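Local coordinates for cell wall binding protein cwp8 (Peptoclostridium difficile, PDB 5J6Q), which probably anchors itself to the bacterial cell wall as part of the S-layer, through a module of three CWB2 domains, at residues 500-505 with 547-552; 429-434 with 528-533; 557-562 with 588-593; 471-476 with 490-495. All blocks are in the same frame, centred on the assembly; numbering follows the deposited sequence.

How the interactions relate
All four contacts gather around helix 498-509: interaction 1 lies on it and the other three touch it. Interaction 1 is buried and polar, an asparagine amide of that helix bonded to the backbone of edge strand 547-549. Interaction 2, about 10 Å away between centres, is equally buried but wholly apolar, and joins two of the CWB2 repeats through one methionine; N502 and S432 link it to interaction 1. Interactions 3 and 4 lie nearer the surface and use long charged side chains: a lysine laid over a helix in 557-562 with 588-593, an arginine on a backbone carbonyl in 471-476 with 490-495. Both touch interaction 1, through Q558 and A494 among others, but not each other.

Interaction 1 (500-505 with 547-552); sequences DTNAKV and IVLTTE
N502 reaches from helix 498-509 to the backbone of strand 547-549, and its side chain carries the whole contact. CB points at the strand, and with CG anti to the backbone N (chi1 -174°) the amide is carried straight out from the helix. There the two ends part. ND2 donates to I547 O at 3.0 Å, in an almost linear bond (178°) that lies in both the amide plane and the carbonyl plane. N502 OD1 accepts from L549 N at 2.9 Å. One amide thus spans V548, whose CA lies 3.4 Å from N502 OD1, and uses the two backbone groups that a neighbouring strand would use, although the N-H of L549 departs from that pattern by coming from above the carbonyl plane of the amide. The strand it meets is an outermost one of a parallel four-stranded sheet, next to 516-519, and the helix runs nearly antiparallel to it (160°), their axes 8.3 Å apart. Each end of the buried amide has a second partner, ND2 donating to S432 OG and OD1 accepting from Q558 NE2, which also bonds L549 O. L549 flanks the amide, its CG 3.9 Å from N502 ND2.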
loop_
_atom_site.group_PDB
_atom_site.type_symbol
_atom_site.label_atom_id
_atom_site.label_comp_id
_atom_site.label_asym_id
_atom_site.label_seq_id
_atom_site.Cartn_x
_atom_site.Cartn_y
_atom_site.Cartn_z
ATOM N N ASP A 500 -24.673 8.113 21.175
ATOM C CA ASP A 500 -25.197 7.387 22.332
ATOM C C ASP A 500 -26.249 6.387 21.892
ATOM O O ASP A 500 -26.266 5.297 22.396
ATOM C CB ASP A 500 -25.759 8.304 23.384
ATOM C CG ASP A 500 -24.746 9.269 23.861
ATOM O OD1 ASP A 500 -23.510 8.862 23.953
ATOM O OD2 ASP A 500 -25.128 10.463 24.074
ATOM N N THR A 501 -27.114 6.716 20.956
ATOM C CA THR A 501 -28.045 5.664 20.462
ATOM C C THR A 501 -27.305 4.482 19.829
ATOM O O THR A 501 -27.678 3.301 20.037
ATOM C CB THR A 501 -28.950 6.270 19.427
ATOM O OG1 THR A 501 -29.650 7.376 20.057
ATOM C CG2 THR A 501 -29.903 5.266 18.788
ATOM N N ASN A 502 -26.307 4.791 18.979
ATOM C CA ASN A 502 -25.539 3.740 18.329
ATOM C C ASN A 502 -24.940 2.900 19.423
ATOM O O ASN A 502 -25.073 1.654 19.319
ATOM C CB ASN A 502 -24.456 4.296 17.449
ATOM C CG ASN A 502 -23.701 3.332 16.637
ATOM O OD1 ASN A 502 -22.419 3.268 16.769
ATOM N ND2 ASN A 502 -24.337 2.617 15.765
ATOM N N ALA A 503 -24.294 3.520 20.472
ATOM C CA ALA A 503 -23.761 2.698 21.574
ATOM C C ALA A 503 -24.859 1.831 22.202
ATOM O O ALA A 503 -24.579 0.645 22.456
ATOM C CB ALA A 503 -23.078 3.544 22.708
ATOM N N LYS A 504 -26.120 2.361 22.488
ATOM C CA LYS A 504 -27.166 1.423 23.072
ATOM C C LYS A 504 -27.574 0.269 22.185
ATOM O O LYS A 504 -27.791 -0.844 22.712
ATOM C CB LYS A 504 -28.415 2.216 23.514
ATOM C CG LYS A 504 -28.012 3.123 24.693
ATOM C CD LYS A 504 -29.026 4.239 25.030
ATOM C CE LYS A 504 -29.059 4.453 26.559
ATOM N NZ LYS A 504 -30.393 5.038 26.946
ATOM N N VAL A 505 -27.679 0.466 20.814
ATOM C CA VAL A 505 -28.012 -0.672 19.942
ATOM C C VAL A 505 -26.892 -1.744 20.041
ATOM O O VAL A 505 -27.177 -2.978 20.137
ATOM C CB VAL A 505 -28.107 -0.103 18.495
ATOM C CG1 VAL A 505 -28.204 -1.240 17.420
ATOM C CG2 VAL A 505 -29.350 0.735 18.395
ATOM N N ILE A 547 -22.766 -1.833 12.943
ATOM C CA ILE A 547 -22.155 -0.754 12.228
ATOM C C ILE A 547 -21.904 0.316 13.325
ATOM O O ILE A 547 -22.842 0.797 13.925
ATOM C CB ILE A 547 -23.019 -0.187 11.092
ATOM C CG1 ILE A 547 -23.147 -1.237 9.983
ATOM C CG2 ILE A 547 -22.287 1.188 10.502
ATOM C CD1 ILE A 547 -24.073 -0.832 8.780
ATOM N N VAL A 548 -20.658 0.588 13.643
ATOM C CA VAL A 548 -20.381 1.656 14.596
ATOM C C VAL A 548 -20.536 2.986 13.744
ATOM O O VAL A 548 -19.908 3.092 12.687
ATOM C CB VAL A 548 -18.913 1.463 15.072
ATOM C CG1 VAL A 548 -18.382 2.710 15.882
ATOM C CG2 VAL A 548 -18.837 0.170 15.943
ATOM N N LEU A 549 -21.335 3.967 14.187
ATOM C CA LEU A 549 -21.418 5.199 13.350
ATOM C C LEU A 549 -20.521 6.277 13.963
ATOM O O LEU A 549 -20.718 6.762 15.116
ATOM C CB LEU A 549 -22.843 5.710 13.319
ATOM C CG LEU A 549 -23.806 4.774 12.578
ATOM C CD1 LEU A 549 -25.224 5.303 12.797
ATOM C CD2 LEU A 549 -23.455 4.622 11.059
ATOM N N THR A 550 -19.467 6.627 13.177
ATOM C CA THR A 550 -18.665 7.712 13.646
ATOM C C THR A 550 -17.930 8.397 12.468
ATOM O O THR A 550 -17.595 7.719 11.484
ATOM C CB THR A 550 -17.594 7.233 14.652
ATOM O OG1 THR A 550 -17.111 8.397 15.369
ATOM C CG2 THR A 550 -16.427 6.629 13.973
ATOM N N THR A 551 -17.683 9.735 12.591
ATOM C CA THR A 551 -16.838 10.392 11.569
ATOM C C THR A 551 -15.532 10.771 12.197
ATOM O O THR A 551 -14.474 10.519 11.657
ATOM C CB THR A 551 -17.519 11.657 10.972
ATOM O OG1 THR A 551 -18.766 11.251 10.460
ATOM C CG2 THR A 551 -16.676 12.252 9.792
ATOM N N GLU A 552 -15.596 11.433 13.351
ATOM C CA GLU A 552 -14.394 11.796 14.027
ATOM C C GLU A 552 -14.213 10.718 15.149
ATOM O O GLU A 552 -14.611 9.537 14.951
ATOM C CB GLU A 552 -14.450 13.225 14.615
ATOM C CG GLU A 552 -15.392 14.144 13.840
ATOM C CD GLU A 552 -14.690 15.401 13.344
ATOM O OE1 GLU A 552 -15.018 16.508 13.837
ATOM O OE2 GLU A 552 -13.824 15.273 12.464
#

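Interaction 2 (429-434 with 528-533); sequences DAMSIS and GQLVDA. With SO4 (sulfate ion), chain D.
The backbones of 429-434 and 528-533 stay well apart, their nearest CA atoms being M431 and A533 at 7.0 Å, and M431, in the segment that follows on from helix 427-430, bridges the gap to L530 and A533 at the start of helix 531-542. The contact lies between two of the CWB2 repeats of the sequence and is made of apolar side chains alone. CB of M431 points at the other segment, as do those of L530 and A533. From there the methionine chain folds twice, at chi2 (72°) and chi3 (56°), and this curl lays its outer half along the opposite backbone. CG meets the methyl of A533, M431 CG to A533 CB being 3.5 Å, and SD passes the same methyl at 3.8 Å from A533 CB. The terminal methyl then turns to L530, with the two side chains sliding past each other in opposite directions. I322 and L326 of helix 322-327 and L549 of strand 547-549 also pack on M431, so the thioether is buried among three elements. On the far side of 528-533, Q529 and R294 hold a sulfate, probably from the crystallisation liquor. The curl ends with M431 CE 3.6 Å from L530 CB and 3.7 Å from L530 O.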
loop_
_atom_site.group_PDB
_atom_site.type_symbol
_atom_site.label_atom_id
_atom_site.label_comp_id
_atom_site.label_asym_id
_atom_site.label_seq_id
_atom_site.Cartn_x
_atom_site.Cartn_y
_atom_site.Cartn_z
ATOM N N ASP A 429 -30.656 8.074 14.257
ATOM C CA ASP A 429 -30.841 7.086 15.352
ATOM C C ASP A 429 -31.228 5.769 14.768
ATOM O O ASP A 429 -30.874 4.703 15.307
ATOM C CB ASP A 429 -31.984 7.437 16.341
ATOM C CG ASP A 429 -31.640 8.541 17.282
ATOM O OD1 ASP A 429 -30.403 8.833 17.468
ATOM O OD2 ASP A 429 -32.559 9.122 17.847
ATOM N N ALA A 430 -32.017 5.843 13.704
ATOM C CA ALA A 430 -32.572 4.681 13.040
ATOM C C ALA A 430 -31.551 3.826 12.371
ATOM O O ALA A 430 -31.597 2.620 12.580
ATOM C CB ALA A 430 -33.606 5.131 12.034
ATOM N N MET A 431 -30.628 4.418 11.562
ATOM C CA MET A 431 -29.559 3.738 10.859
ATOM C C MET A 431 -28.793 2.745 11.721
ATOM O O MET A 431 -28.234 1.814 11.215
ATOM C CB MET A 431 -28.566 4.775 10.450
ATOM C CG MET A 431 -27.611 4.258 9.545
ATOM S SD MET A 431 -28.430 3.998 7.930
ATOM C CE MET A 431 -29.036 5.657 7.647
ATOM N N SER A 432 -28.747 2.987 12.988
ATOM C CA SER A 432 -28.088 2.140 13.944
ATOM C C SER A 432 -28.745 0.719 14.099
ATOM O O SER A 432 -28.077 -0.271 14.491
ATOM C CB SER A 432 -28.089 2.916 15.260
ATOM O OG SER A 432 -26.969 3.785 15.367
ATOM N N ILE A 433 -30.034 0.610 13.752
ATOM C CA ILE A 433 -30.774 -0.661 13.875
ATOM C C ILE A 433 -30.977 -1.318 12.519
ATOM O O ILE A 433 -31.504 -2.409 12.487
ATOM C CB ILE A 433 -32.114 -0.272 14.619
ATOM C CG1 ILE A 433 -32.718 -1.492 15.327
ATOM C CG2 ILE A 433 -33.132 0.303 13.610
ATOM C CD1 ILE A 433 -31.748 -2.285 16.236
ATOM N N SER A 434 -30.552 -0.695 11.361
ATOM C CA SER A 434 -30.708 -1.361 10.067
ATOM C C SER A 434 -30.050 -2.748 9.990
ATOM O O SER A 434 -30.724 -3.634 9.519
ATOM C CB SER A 434 -30.160 -0.473 8.941
ATOM O OG SER A 434 -31.068 0.617 8.780
ATOM N N GLY A 528 -27.283 13.245 4.772
ATOM C CA GLY A 528 -27.061 12.574 3.511
ATOM C C GLY A 528 -25.836 11.660 3.583
ATOM O O GLY A 528 -25.770 10.662 2.843
ATOM N N GLN A 529 -24.855 11.949 4.529
ATOM C CA GLN A 529 -23.649 11.101 4.598
ATOM C C GLN A 529 -23.936 9.711 5.274
ATOM O O GLN A 529 -23.050 8.866 5.361
ATOM C CB GLN A 529 -22.523 11.851 5.350
ATOM C CG GLN A 529 -21.984 13.018 4.504
ATOM C CD GLN A 529 -21.419 12.566 3.196
ATOM O OE1 GLN A 529 -20.545 11.742 3.118
ATOM N NE2 GLN A 529 -21.879 13.204 2.135
ATOM N N LEU A 530 -25.148 9.517 5.740
ATOM C CA LEU A 530 -25.548 8.239 6.319
ATOM C C LEU A 530 -25.767 7.228 5.211
ATOM O O LEU A 530 -26.012 6.025 5.490
ATOM C CB LEU A 530 -26.826 8.411 7.149
ATOM C CG LEU A 530 -26.507 9.113 8.535
ATOM C CD1 LEU A 530 -27.930 9.353 9.114
ATOM C CD2 LEU A 530 -25.729 8.186 9.547
ATOM N N VAL A 531 -25.631 7.668 3.943
ATOM C CA VAL A 531 -25.906 6.706 2.854
ATOM C C VAL A 531 -24.946 5.521 2.872
ATOM O O VAL A 531 -25.336 4.415 2.522
ATOM C CB VAL A 531 -25.831 7.441 1.494
ATOM C CG1 VAL A 531 -24.422 8.046 1.327
ATOM C CG2 VAL A 531 -26.148 6.454 0.344
ATOM N N ASP A 532 -23.681 5.732 3.293
ATOM C CA ASP A 532 -22.743 4.603 3.313
ATOM C C ASP A 532 -23.242 3.489 4.310
ATOM O O ASP A 532 -23.196 2.293 4.024
ATOM C CB ASP A 532 -21.329 5.107 3.695
ATOM C CG ASP A 532 -20.650 5.895 2.556
ATOM O OD1 ASP A 532 -21.160 5.858 1.394
ATOM O OD2 ASP A 532 -19.641 6.510 2.810
ATOM N N ALA A 533 -23.659 3.928 5.462
ATOM C CA ALA A 533 -24.165 3.135 6.495
ATOM C C ALA A 533 -25.348 2.307 5.904
ATOM O O ALA A 533 -25.368 1.092 6.059
ATOM C CB ALA A 533 -24.635 4.010 7.643
HETATM S S SO4 D . -20.484 11.803 -1.826
HETATM O O1 SO4 D . -21.233 12.768 -0.966
HETATM O O2 SO4 D . -19.488 12.420 -2.521
HETATM O O3 SO4 D . -21.317 11.197 -2.772
HETATM O O4 SO4 D . -19.879 10.718 -0.941
#

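Interaction 3 (557-562 with 588-593); sequences SQEEVV and AEKINL. With SO4 (sulfate ion), chain B.
A bend at chi2 (-80°), followed by two more further out, curls K590 over helix 556-565, while V562, with CG1 anti to its backbone N (chi1 164°), holds that methyl against the base of the lysine. V562 CG1 is 3.7 Å from K590 CB, the two side chains meeting at about a right angle. Further along, the lysine's methylenes pass over the helix backbone, and K590 CD comes to 3.6 Å from E559 O. At the end, K590 NZ stops 4.0 Å from E559 OE1. The opposite charges probably attract, but the gap is too long for a salt bridge; a water between them lies 2.8 Å from E559 OE1, and its bond with K590 NZ is weak. A separate sulfate, probably from the crystallisation liquor, does form a salt bridge with NZ. The contact packs the C-terminal end of helix 581-590 against helix 556-565, which follows edge strand 547-549. A Schellman motif closes helix 581-590: L593 N bonds to A588 O and N592 N to E589 O, with N592 at positive phi. I591, just past the helix, presents its CG2 branch to V562, and V562 CG1 to I591 CG2 is tight at 3.4 Å. Loop residues L566 and A569 also touch I591. Near the start of 556-565, the backbone N-H of S557 and that of K556 bind the other sulfate, S557 N lying 3.0 Å from its O4.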
loop_
_atom_site.group_PDB
_atom_site.type_symbol
_atom_site.label_atom_id
_atom_site.label_comp_id
_atom_site.label_asym_id
_atom_site.label_seq_id
_atom_site.Cartn_x
_atom_site.Cartn_y
_atom_site.Cartn_z
ATOM N N SER A 557 -19.359 6.885 25.353
ATOM C CA SER A 557 -20.420 5.835 25.424
ATOM C C SER A 557 -20.144 4.677 24.383
ATOM O O SER A 557 -20.289 3.477 24.675
ATOM C CB SER A 557 -21.792 6.475 25.189
ATOM O OG SER A 557 -21.767 6.960 23.840
ATOM N N GLN A 558 -19.650 5.034 23.163
ATOM C CA GLN A 558 -19.280 4.031 22.166
ATOM C C GLN A 558 -18.042 3.286 22.533
ATOM O O GLN A 558 -17.999 2.032 22.398
ATOM C CB GLN A 558 -19.055 4.663 20.772
ATOM C CG GLN A 558 -20.435 5.066 20.111
ATOM C CD GLN A 558 -20.123 5.951 18.817
ATOM O OE1 GLN A 558 -19.243 6.762 18.850
ATOM N NE2 GLN A 558 -20.740 5.642 17.616
ATOM N N GLU A 559 -17.036 3.999 23.045
ATOM C CA GLU A 559 -15.796 3.369 23.437
ATOM C C GLU A 559 -16.098 2.181 24.567
ATOM O O GLU A 559 -15.584 1.086 24.465
ATOM C CB GLU A 559 -14.895 4.436 24.056
ATOM C CG GLU A 559 -13.816 4.996 23.132
ATOM C CD GLU A 559 -12.867 5.959 23.968
ATOM O OE1 GLU A 559 -12.561 5.588 25.091
ATOM O OE2 GLU A 559 -12.471 7.073 23.501
ATOM N N GLU A 560 -16.917 2.487 25.575
ATOM C CA GLU A 560 -17.276 1.590 26.623
ATOM C C GLU A 560 -18.030 0.360 26.096
ATOM O O GLU A 560 -17.635 -0.713 26.499
ATOM C CB GLU A 560 -18.098 2.308 27.646
ATOM C CG GLU A 560 -17.143 3.076 28.555
ATOM C CD GLU A 560 -17.882 4.062 29.554
ATOM O OE1 GLU A 560 -19.026 3.822 29.931
ATOM O OE2 GLU A 560 -17.287 5.017 29.968
ATOM N N VAL A 561 -19.082 0.504 25.194
ATOM C CA VAL A 561 -19.771 -0.657 24.675
ATOM C C VAL A 561 -18.941 -1.485 23.758
ATOM O O VAL A 561 -19.110 -2.763 23.741
ATOM C CB VAL A 561 -21.145 -0.380 24.000
ATOM C CG1 VAL A 561 -21.983 0.577 24.883
ATOM C CG2 VAL A 561 -20.953 0.128 22.613
ATOM N N VAL A 562 -18.053 -0.839 22.953
ATOM C CA VAL A 562 -17.248 -1.642 22.091
ATOM C C VAL A 562 -16.331 -2.549 22.995
ATOM O O VAL A 562 -16.123 -3.713 22.697
ATOM C CB VAL A 562 -16.464 -0.674 21.143
ATOM C CG1 VAL A 562 -15.310 -1.421 20.478
ATOM C CG2 VAL A 562 -17.410 -0.074 20.059
ATOM N N ALA A 588 -9.917 -0.480 17.065
ATOM C CA ALA A 588 -8.989 -1.578 17.090
ATOM C C ALA A 588 -8.446 -1.901 18.546
ATOM O O ALA A 588 -8.311 -3.083 18.944
ATOM C CB ALA A 588 -7.802 -1.253 16.160
ATOM N N GLU A 589 -8.112 -0.857 19.270
ATOM C CA GLU A 589 -7.579 -0.900 20.597
ATOM C C GLU A 589 -8.602 -1.590 21.541
ATOM O O GLU A 589 -8.243 -2.601 22.143
ATOM C CB GLU A 589 -7.260 0.524 21.089
ATOM C CG GLU A 589 -6.691 0.508 22.487
ATOM C CD GLU A 589 -6.675 1.855 23.184
ATOM O OE1 GLU A 589 -6.808 2.939 22.534
ATOM O OE2 GLU A 589 -6.540 1.824 24.426
ATOM N N LYS A 590 -9.851 -1.056 21.646
ATOM C CA LYS A 590 -10.919 -1.631 22.470
ATOM C C LYS A 590 -11.253 -3.068 22.207
ATOM O O LYS A 590 -11.513 -3.824 23.173
ATOM C CB LYS A 590 -12.170 -0.798 22.300
ATOM C CG LYS A 590 -11.898 0.645 22.737
ATOM C CD LYS A 590 -11.954 0.777 24.275
ATOM C CE LYS A 590 -10.611 1.243 24.781
ATOM N NZ LYS A 590 -10.738 2.112 25.978
ATOM N N ILE A 591 -11.300 -3.483 20.957
ATOM C CA ILE A 591 -11.610 -4.905 20.681
ATOM C C ILE A 591 -10.382 -5.784 20.657
ATOM O O ILE A 591 -10.518 -6.972 20.308
ATOM C CB ILE A 591 -12.376 -5.068 19.339
ATOM C CG1 ILE A 591 -11.425 -4.840 18.107
ATOM C CG2 ILE A 591 -13.528 -4.059 19.311
ATOM C CD1 ILE A 591 -12.179 -4.744 16.764
ATOM N N ASN A 592 -9.180 -5.233 21.013
ATOM C CA ASN A 592 -7.941 -6.041 21.003
ATOM C C ASN A 592 -7.667 -6.678 19.661
ATOM O O ASN A 592 -7.282 -7.844 19.569
ATOM C CB ASN A 592 -8.032 -7.213 22.045
ATOM C CG ASN A 592 -7.920 -6.795 23.484
ATOM O OD1 ASN A 592 -8.570 -7.399 24.363
ATOM N ND2 ASN A 592 -7.074 -5.856 23.849
ATOM N N LEU A 593 -7.848 -5.933 18.607
ATOM C CA LEU A 593 -7.678 -6.501 17.288
ATOM C C LEU A 593 -6.230 -6.894 16.929
ATOM O O LEU A 593 -6.070 -7.859 16.206
ATOM C CB LEU A 593 -8.291 -5.506 16.230
ATOM C CG LEU A 593 -8.236 -5.921 14.800
ATOM C CD1 LEU A 593 -9.172 -7.096 14.551
ATOM C CD2 LEU A 593 -8.554 -4.725 13.937
HETATM S S SO4 B . -19.420 11.264 25.621
HETATM O O1 SO4 B . -19.319 11.555 27.144
HETATM O O2 SO4 B . -18.028 11.457 24.976
HETATM O O3 SO4 B . -20.376 12.249 25.020
HETATM O O4 SO4 B . -20.062 9.827 25.417
HETATM O O HOH W 1 -9.857 5.466 25.742
#

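Interaction 4 (471-476 with 490-495); sequences NSVSKE and VERLAG
R492 brings its guanidinium end-on to V473 O and grips that single oxygen with both terminal nitrogens. R492 NH1 lies 3.2 Å from V473 O and R492 NH2 3.3 Å from it, with similarly bent N-H angles (148° and 147°). The oxygen sits at the guanidinium edge, close to its plane. Seen from the carbonyl, the bonds differ: NH2 comes in the carbonyl plane on a lone pair, whereas NH1 is tilted out of it. R492 leaves the strand with CG anti to the backbone N, runs straight through chi2, then bends at chi3 (-54°) to present this edge. V473 also faces the group with its side chain, its CB 4.2 Å from R492 NH2. Two further direct partners hold the guanidinium: E478 OE1 forms a salt bridge with NH1, which probably balances its charge, and G468 O accepts from NH2. Beside the gripped carbonyl, S474 is the N-cap of helix 475-484, its OG accepting from V477 N and, weakly, from E476 N. The contact thus falls within one beta-alpha-beta unit, 463-467, 475-484 and 491-493, tying the loop that leads into the helix to edge strand 491-493, which pairs with 463-467 and whose L493 packs against helix 498-509.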
loop_
_atom_site.group_PDB
_atom_site.type_symbol
_atom_site.label_atom_id
_atom_site.label_comp_id
_atom_site.label_asym_id
_atom_site.label_seq_id
_atom_site.Cartn_x
_atom_site.Cartn_y
_atom_site.Cartn_z
ATOM N N ASN A 471 -39.045 12.882 21.238
ATOM C CA ASN A 471 -39.247 13.917 20.234
ATOM C C ASN A 471 -39.229 13.351 18.771
ATOM O O ASN A 471 -39.449 14.085 17.809
ATOM C CB ASN A 471 -38.204 15.024 20.447
ATOM C CG ASN A 471 -38.590 15.943 21.602
ATOM O OD1 ASN A 471 -38.024 17.026 21.774
ATOM N ND2 ASN A 471 -39.569 15.598 22.441
ATOM N N SER A 472 -38.996 12.019 18.616
ATOM C CA SER A 472 -38.961 11.379 17.287
ATOM C C SER A 472 -40.108 10.444 17.228
ATOM O O SER A 472 -40.810 10.367 16.230
ATOM C CB SER A 472 -37.641 10.612 17.072
ATOM O OG SER A 472 -36.594 11.545 16.901
ATOM N N VAL A 473 -40.257 9.672 18.287
ATOM C CA VAL A 473 -41.377 8.786 18.406
ATOM C C VAL A 473 -42.059 9.237 19.669
ATOM O O VAL A 473 -41.591 8.985 20.796
ATOM C CB VAL A 473 -40.926 7.310 18.472
ATOM C CG1 VAL A 473 -42.106 6.404 18.784
ATOM C CG2 VAL A 473 -40.302 6.913 17.144
ATOM N N SER A 474 -43.150 9.932 19.485
ATOM C CA SER A 474 -43.937 10.459 20.607
ATOM C C SER A 474 -44.332 9.372 21.597
ATOM O O SER A 474 -44.478 8.200 21.234
ATOM C CB SER A 474 -45.195 11.151 20.087
ATOM O OG SER A 474 -46.225 10.205 19.843
ATOM N N LYS A 475 -44.499 9.778 22.861
ATOM C CA LYS A 475 -44.875 8.896 23.965
ATOM C C LYS A 475 -46.304 8.410 23.758
ATOM O O LYS A 475 -46.724 7.449 24.376
ATOM C CB LYS A 475 -44.714 9.654 25.298
ATOM C CG LYS A 475 -45.175 8.902 26.537
ATOM C CD LYS A 475 -45.099 9.836 27.743
ATOM C CE LYS A 475 -45.407 9.151 29.052
ATOM N NZ LYS A 475 -45.167 10.076 30.201
ATOM N N GLU A 476 -47.042 9.075 22.875
ATOM C CA GLU A 476 -48.413 8.689 22.535
ATOM C C GLU A 476 -48.370 7.454 21.613
ATOM O O GLU A 476 -49.124 6.493 21.813
ATOM C CB GLU A 476 -49.149 9.846 21.836
ATOM C CG GLU A 476 -48.385 11.160 21.873
ATOM C CD GLU A 476 -49.234 12.312 22.363
ATOM O OE1 GLU A 476 -49.830 12.183 23.452
ATOM O OE2 GLU A 476 -49.301 13.341 21.658
ATOM N N VAL A 490 -42.936 -2.543 25.442
ATOM C CA VAL A 490 -42.108 -2.083 24.344
ATOM C C VAL A 490 -40.959 -1.259 24.883
ATOM O O VAL A 490 -41.166 -0.206 25.482
ATOM C CB VAL A 490 -42.946 -1.253 23.343
ATOM C CG1 VAL A 490 -42.049 -0.681 22.252
ATOM C CG2 VAL A 490 -44.036 -2.115 22.721
ATOM N N GLU A 491 -39.747 -1.754 24.691
ATOM C CA GLU A 491 -38.556 -1.037 25.115
ATOM C C GLU A 491 -38.205 0.050 24.086
ATOM O O GLU A 491 -38.535 -0.067 22.900
ATOM C CB GLU A 491 -37.384 -2.021 25.270
ATOM C CG GLU A 491 -36.134 -1.407 25.880
ATOM C CD GLU A 491 -35.027 -2.433 26.076
ATOM O OE1 GLU A 491 -33.846 -2.034 26.130
ATOM O OE2 GLU A 491 -35.340 -3.643 26.176
ATOM N N ARG A 492 -37.562 1.108 24.562
ATOM C CA ARG A 492 -37.111 2.220 23.758
ATOM C C ARG A 492 -35.578 2.333 23.919
ATOM O O ARG A 492 -35.089 2.380 25.036
ATOM C CB ARG A 492 -37.823 3.499 24.243
ATOM C CG ARG A 492 -37.176 4.807 23.772
ATOM C CD ARG A 492 -37.865 6.035 24.406
ATOM N NE ARG A 492 -39.321 6.088 24.207
ATOM C CZ ARG A 492 -39.919 6.740 23.205
ATOM N NH1 ARG A 492 -41.245 6.770 23.118
ATOM N NH2 ARG A 492 -39.191 7.367 22.282
ATOM N N LEU A 493 -34.841 2.314 22.822
ATOM C CA LEU A 493 -33.384 2.516 22.815
ATOM C C LEU A 493 -33.226 4.018 22.384
ATOM O O LEU A 493 -33.561 4.329 21.247
ATOM C CB LEU A 493 -32.651 1.579 21.794
ATOM C CG LEU A 493 -31.940 0.375 22.393
ATOM C CD1 LEU A 493 -32.852 -0.545 23.227
ATOM C CD2 LEU A 493 -31.398 -0.421 21.259
ATOM N N ALA A 494 -32.719 4.906 23.258
ATOM C CA ALA A 494 -32.632 6.307 22.939
ATOM C C ALA A 494 -31.522 6.974 23.720
ATOM O O ALA A 494 -31.592 7.004 24.936
ATOM C CB ALA A 494 -33.978 6.970 23.284
ATOM N N GLY A 495 -30.478 7.468 23.053
ATOM C CA GLY A 495 -29.436 8.191 23.759
ATOM C C GLY A 495 -29.644 9.677 23.534
ATOM O O GLY A 495 -30.464 10.065 22.729
#